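Local coordinates for nucleoside-diphosphate-sugar pyrophosphorylase (Vibrio cholerae, PDB 4EVW), which probably transfers a nucleotidyl group from a nucleoside triphosphate to a sugar phosphate, forming a nucleoside-diphosphate sugar and releasing pyrophosphate, at residues E89-G94 / E181-A186; A16-P21 / D236-F241. The protein carries 1 engineered substitution. All blocks are in the same frame, centred on the assembly; numbering follows the deposited sequence.

Contact 1: residues E89-G94 / E181-A186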
# COMPACT_ATOMS: atom_id res chain seq x y z
N GLU A 89 -10.01 3.71 0.81
CA GLU A 89 -10.97 4.33 -0.08
C GLU A 89 -10.28 4.69 -1.40
O GLU A 89 -10.86 4.53 -2.48
CB GLU A 89 -11.59 5.60 0.53
CG GLU A 89 -12.62 6.23 -0.40
CD GLU A 89 -13.38 7.40 0.23
OE1 GLU A 89 -12.79 8.16 1.03
OE2 GLU A 89 -14.57 7.57 -0.11
N THR A 90 -9.04 5.16 -1.32
CA THR A 90 -8.30 5.51 -2.52
C THR A 90 -8.22 4.31 -3.46
O THR A 90 -8.49 4.42 -4.66
CB THR A 90 -6.88 5.97 -2.16
OG1 THR A 90 -6.96 7.13 -1.32
CG2 THR A 90 -6.08 6.32 -3.43
N VAL A 91 -7.87 3.15 -2.90
CA VAL A 91 -7.78 1.93 -3.70
C VAL A 91 -9.13 1.59 -4.33
O VAL A 91 -9.20 1.31 -5.53
CB VAL A 91 -7.29 0.76 -2.83
CG1 VAL A 91 -7.48 -0.56 -3.57
CG2 VAL A 91 -5.80 0.97 -2.48
N THR A 92 -10.20 1.62 -3.54
CA THR A 92 -11.53 1.30 -4.08
C THR A 92 -11.93 2.26 -5.21
O THR A 92 -12.42 1.83 -6.25
CB THR A 92 -12.60 1.34 -2.96
OG1 THR A 92 -12.33 0.29 -2.02
CG2 THR A 92 -13.99 1.14 -3.55
N LEU A 93 -11.72 3.56 -5.01
CA LEU A 93 -12.07 4.53 -6.04
C LEU A 93 -11.18 4.37 -7.27
O LEU A 93 -11.62 4.59 -8.40
CB LEU A 93 -11.96 5.96 -5.48
CG LEU A 93 -13.01 6.31 -4.41
CD1 LEU A 93 -12.81 7.75 -3.95
CD2 LEU A 93 -14.40 6.11 -4.98
N GLY A 94 -9.93 3.98 -7.05
CA GLY A 94 -9.01 3.76 -8.16
C GLY A 94 -9.42 2.56 -9.00
O GLY A 94 -9.34 2.60 -10.23
N GLU A 181 -11.89 -8.96 -6.18
CA GLU A 181 -13.24 -9.03 -5.64
C GLU A 181 -13.31 -9.21 -4.13
O GLU A 181 -14.23 -8.71 -3.48
CB GLU A 181 -14.06 -10.11 -6.34
CG GLU A 181 -14.60 -9.67 -7.71
CD GLU A 181 -15.25 -8.29 -7.66
OE1 GLU A 181 -16.21 -8.10 -6.88
OE2 GLU A 181 -14.80 -7.39 -8.41
N ASP A 182 -12.33 -9.91 -3.55
CA ASP A 182 -12.31 -10.10 -2.10
C ASP A 182 -11.98 -8.77 -1.42
O ASP A 182 -12.52 -8.45 -0.36
CB ASP A 182 -11.27 -11.15 -1.69
CG ASP A 182 -11.66 -12.56 -2.12
OD1 ASP A 182 -12.88 -12.82 -2.26
OD2 ASP A 182 -10.76 -13.40 -2.30
N TYR A 183 -11.08 -8.01 -2.03
CA TYR A 183 -10.74 -6.70 -1.48
C TYR A 183 -11.99 -5.82 -1.47
O TYR A 183 -12.32 -5.20 -0.46
CB TYR A 183 -9.68 -5.99 -2.32
CG TYR A 183 -9.43 -4.58 -1.84
CD1 TYR A 183 -8.50 -4.32 -0.83
CD2 TYR A 183 -10.20 -3.51 -2.32
CE1 TYR A 183 -8.34 -3.04 -0.31
CE2 TYR A 183 -10.05 -2.23 -1.80
CZ TYR A 183 -9.12 -2.00 -0.79
OH TYR A 183 -8.98 -0.74 -0.24
N LEU A 184 -12.67 -5.75 -2.61
CA LEU A 184 -13.86 -4.91 -2.72
C LEU A 184 -14.99 -5.33 -1.78
O LEU A 184 -15.71 -4.50 -1.24
CB LEU A 184 -14.34 -4.84 -4.17
CG LEU A 184 -13.36 -4.14 -5.12
CD1 LEU A 184 -13.87 -4.22 -6.55
CD2 LEU A 184 -13.17 -2.68 -4.71
N GLU A 185 -15.14 -6.64 -1.59
CA GLU A 185 -16.18 -7.14 -0.69
C GLU A 185 -15.83 -6.79 0.76
O GLU A 185 -16.69 -6.39 1.54
CB GLU A 185 -16.32 -8.65 -0.84
CG GLU A 185 -17.42 -9.25 0.01
CD GLU A 185 -18.80 -8.74 -0.36
OE1 GLU A 185 -18.96 -8.14 -1.45
OE2 GLU A 185 -19.74 -8.95 0.44
N ALA A 186 -14.55 -6.92 1.13
CA ALA A 186 -14.14 -6.58 2.49
C ALA A 186 -14.36 -5.08 2.72
O ALA A 186 -14.79 -4.66 3.80
CB ALA A 186 -12.68 -6.92 2.70
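Tyr183 reaches from helix 180-191 to Val91 and Thr92 on helix 87-100, its CG anti to the backbone N (chi1 174°), which lets the ring span the gap between the helices. The hydroxyl end does much of the touching: Tyr183 OH lies 3.4 Å from Val91 CB, and Val91 CG1 leans obliquely on the ring 3.5 Å from Tyr183 CZ. Thr92 comes to the edge of the same ring, near its plane, with OG1 3.4 Å from Tyr183 CE2. No hydrogen bond links the two segments directly, yet Tyr183 OH and Thr92 OG1 both hydrogen-bond to Ala88 O, one turn before Thr92. The buried phenol is thereby tied to the neighbouring helix.

One residue on, Leu184 adds a looser apolar touch, its CD2 4.1 Å from Thr92 CG2. This methyl also lies in the plane of the Tyr183 ring, at its edge.

The axes of the two segments approach to 10.7 Å at a signed crossing angle of -124°. Tyr183 also meets Phe177 of strand 174-177 edge-to-face and Val91 touches Pro5 of strand 2-5, placing the pair against a mixed central sheet, an arrangement consistent with the alpha/beta, Rossmann-like fold of sugar nucleotidyltransferases.

Contact 2: residues A16-P21 / D236-F241; sequences AGYTQP and DEYTDF
Tyr18 and Tyr238 carry this contact almost alone, as an offset edge-to-face aromatic pair. The edge of Tyr238 is turned toward the face of Tyr18; the ring planes stand at 80° and the centroids are 5.5 Å apart. Within the pair, Tyr238 CE2 comes 3.8 Å from Tyr18 CZ, the apolar part of the interaction. Tyr238 has its CG anti to the backbone N (chi1 171°), which carries the ring out from helix 235-243 toward the loop.

The phenol oxygen of Tyr18 adds a second approach. It sits in the plane of the Tyr238 ring at the edge, 3.5 Å from Tyr238 CD2, where it meets ring carbon; no hydrogen bond crosses the contact. Tyr238 turns its own hydroxyl elsewhere and hydrogen-bonds to Glu26 O, a bond that helps fix where its ring lies.

In the backbone, Gly17, with a positive phi of 111°, forms a Schellman motif that closes the preceding helix just before Tyr18. The opposing segment is regular helix, with Asp240 N bonded to Asp236 O at 2.9 Å. This helical bond lies within one segment, and the aromatic pair remains the link between the two.

The partly buried pair thus joins the loop that follows helix 11-15 to the C-terminal helix 235-243. Leu25 touches both tyrosines, and the Glu26 carbonyl belongs to strand 26-27, which follows that loop.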
# COMPACT_ATOMS: atom_id res chain seq x y z
N ALA A 16 7.25 21.13 7.04
CA ALA A 16 8.70 21.06 7.14
C ALA A 16 9.38 22.01 6.15
O ALA A 16 10.60 22.20 6.21
CB ALA A 16 9.18 19.62 6.90
N GLY A 17 8.61 22.59 5.25
CA GLY A 17 9.18 23.54 4.31
C GLY A 17 9.27 23.15 2.85
O GLY A 17 9.82 23.90 2.04
N TYR A 18 8.74 21.98 2.50
CA TYR A 18 8.78 21.54 1.11
C TYR A 18 7.51 22.02 0.42
O TYR A 18 6.43 21.96 1.00
CB TYR A 18 8.90 20.02 1.06
CG TYR A 18 10.13 19.50 1.77
CD1 TYR A 18 11.38 19.54 1.16
CD2 TYR A 18 10.05 19.01 3.08
CE1 TYR A 18 12.52 19.10 1.82
CE2 TYR A 18 11.19 18.57 3.75
CZ TYR A 18 12.42 18.62 3.11
OH TYR A 18 13.56 18.19 3.77
N THR A 19 7.64 22.49 -0.81
CA THR A 19 6.49 22.98 -1.55
C THR A 19 5.99 21.97 -2.58
O THR A 19 4.89 22.12 -3.12
CB THR A 19 6.81 24.33 -2.23
OG1 THR A 19 7.99 24.19 -3.04
CG2 THR A 19 7.07 25.41 -1.17
N GLN A 20 6.78 20.93 -2.82
CA GLN A 20 6.40 19.87 -3.76
C GLN A 20 5.83 18.68 -3.00
O GLN A 20 6.19 18.45 -1.85
CB GLN A 20 7.63 19.37 -4.53
CG GLN A 20 8.27 20.34 -5.49
CD GLN A 20 9.43 19.69 -6.23
OE1 GLN A 20 10.52 19.54 -5.68
NE2 GLN A 20 9.18 19.29 -7.47
N PRO A 21 4.93 17.91 -3.63
CA PRO A 21 4.42 16.75 -2.88
C PRO A 21 5.60 15.81 -2.64
O PRO A 21 6.52 15.72 -3.45
CB PRO A 21 3.35 16.17 -3.81
CG PRO A 21 3.63 16.77 -5.15
CD PRO A 21 4.13 18.15 -4.83
N ASP A 236 11.71 13.73 8.90
CA ASP A 236 12.92 13.24 9.54
C ASP A 236 13.49 12.00 8.84
O ASP A 236 14.71 11.86 8.72
CB ASP A 236 12.66 12.95 11.02
CG ASP A 236 12.57 14.23 11.85
OD1 ASP A 236 12.56 15.33 11.25
OD2 ASP A 236 12.50 14.13 13.09
N GLU A 237 12.61 11.12 8.37
CA GLU A 237 13.06 9.92 7.66
C GLU A 237 13.66 10.29 6.31
O GLU A 237 14.61 9.66 5.86
CB GLU A 237 11.89 8.94 7.47
CG GLU A 237 11.46 8.23 8.74
CD GLU A 237 10.16 7.48 8.56
OE1 GLU A 237 9.54 7.60 7.49
OE2 GLU A 237 9.75 6.77 9.50
N TYR A 238 13.09 11.30 5.66
CA TYR A 238 13.60 11.76 4.37
C TYR A 238 15.00 12.33 4.58
O TYR A 238 15.91 12.11 3.77
CB TYR A 238 12.66 12.81 3.77
CG TYR A 238 13.19 13.51 2.54
CD1 TYR A 238 13.55 12.79 1.40
CD2 TYR A 238 13.33 14.90 2.52
CE1 TYR A 238 14.04 13.45 0.26
CE2 TYR A 238 13.82 15.56 1.40
CZ TYR A 238 14.17 14.83 0.27
OH TYR A 238 14.65 15.50 -0.83
N THR A 239 15.17 13.07 5.68
CA THR A 239 16.47 13.65 6.00
C THR A 239 17.47 12.53 6.25
O THR A 239 18.60 12.57 5.75
CB THR A 239 16.38 14.54 7.27
OG1 THR A 239 15.54 15.67 6.99
CG2 THR A 239 17.76 15.04 7.68
N ASP A 240 17.05 11.52 7.00
CA ASP A 240 17.92 10.38 7.30
C ASP A 240 18.31 9.64 6.02
O ASP A 240 19.45 9.21 5.87
CB ASP A 240 17.24 9.40 8.26
CG ASP A 240 17.01 10.00 9.64
OD1 ASP A 240 17.79 10.90 10.03
OD2 ASP A 240 16.06 9.57 10.33
N PHE A 241 17.35 9.49 5.11
CA PHE A 241 17.61 8.81 3.84
C PHE A 241 18.61 9.61 3.02
O PHE A 241 19.42 9.05 2.29
CB PHE A 241 16.31 8.62 3.06
CG PHE A 241 16.48 7.86 1.78
CD1 PHE A 241 17.00 6.56 1.78
CD2 PHE A 241 16.12 8.43 0.56
CE1 PHE A 241 17.14 5.84 0.60
CE2 PHE A 241 16.25 7.72 -0.63
CZ PHE A 241 16.77 6.42 -0.61

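Overall arrangement
The two contacts lie on opposite sides of the chain's centre, about 30 Å apart between centres and about 14 Å at their nearest atoms, and do not touch. Along the chain the order is 16-21, 89-94, 181-186, 236-241, so contact 2 brings together regions near the two termini while contact 1 forms wholly within the span between them. Contact 1 is a buried helix-helix pairing beside the central sheet, between helices that follow strands 75-80 and 174-177. Contact 2 is more peripheral, its centre about 20 Å from the centre of the chain against about 12 Å for contact 1. Contact 1 thus pairs two helices from the middle of the chain, and contact 2 places the C-terminal helix beside the N-terminal loop.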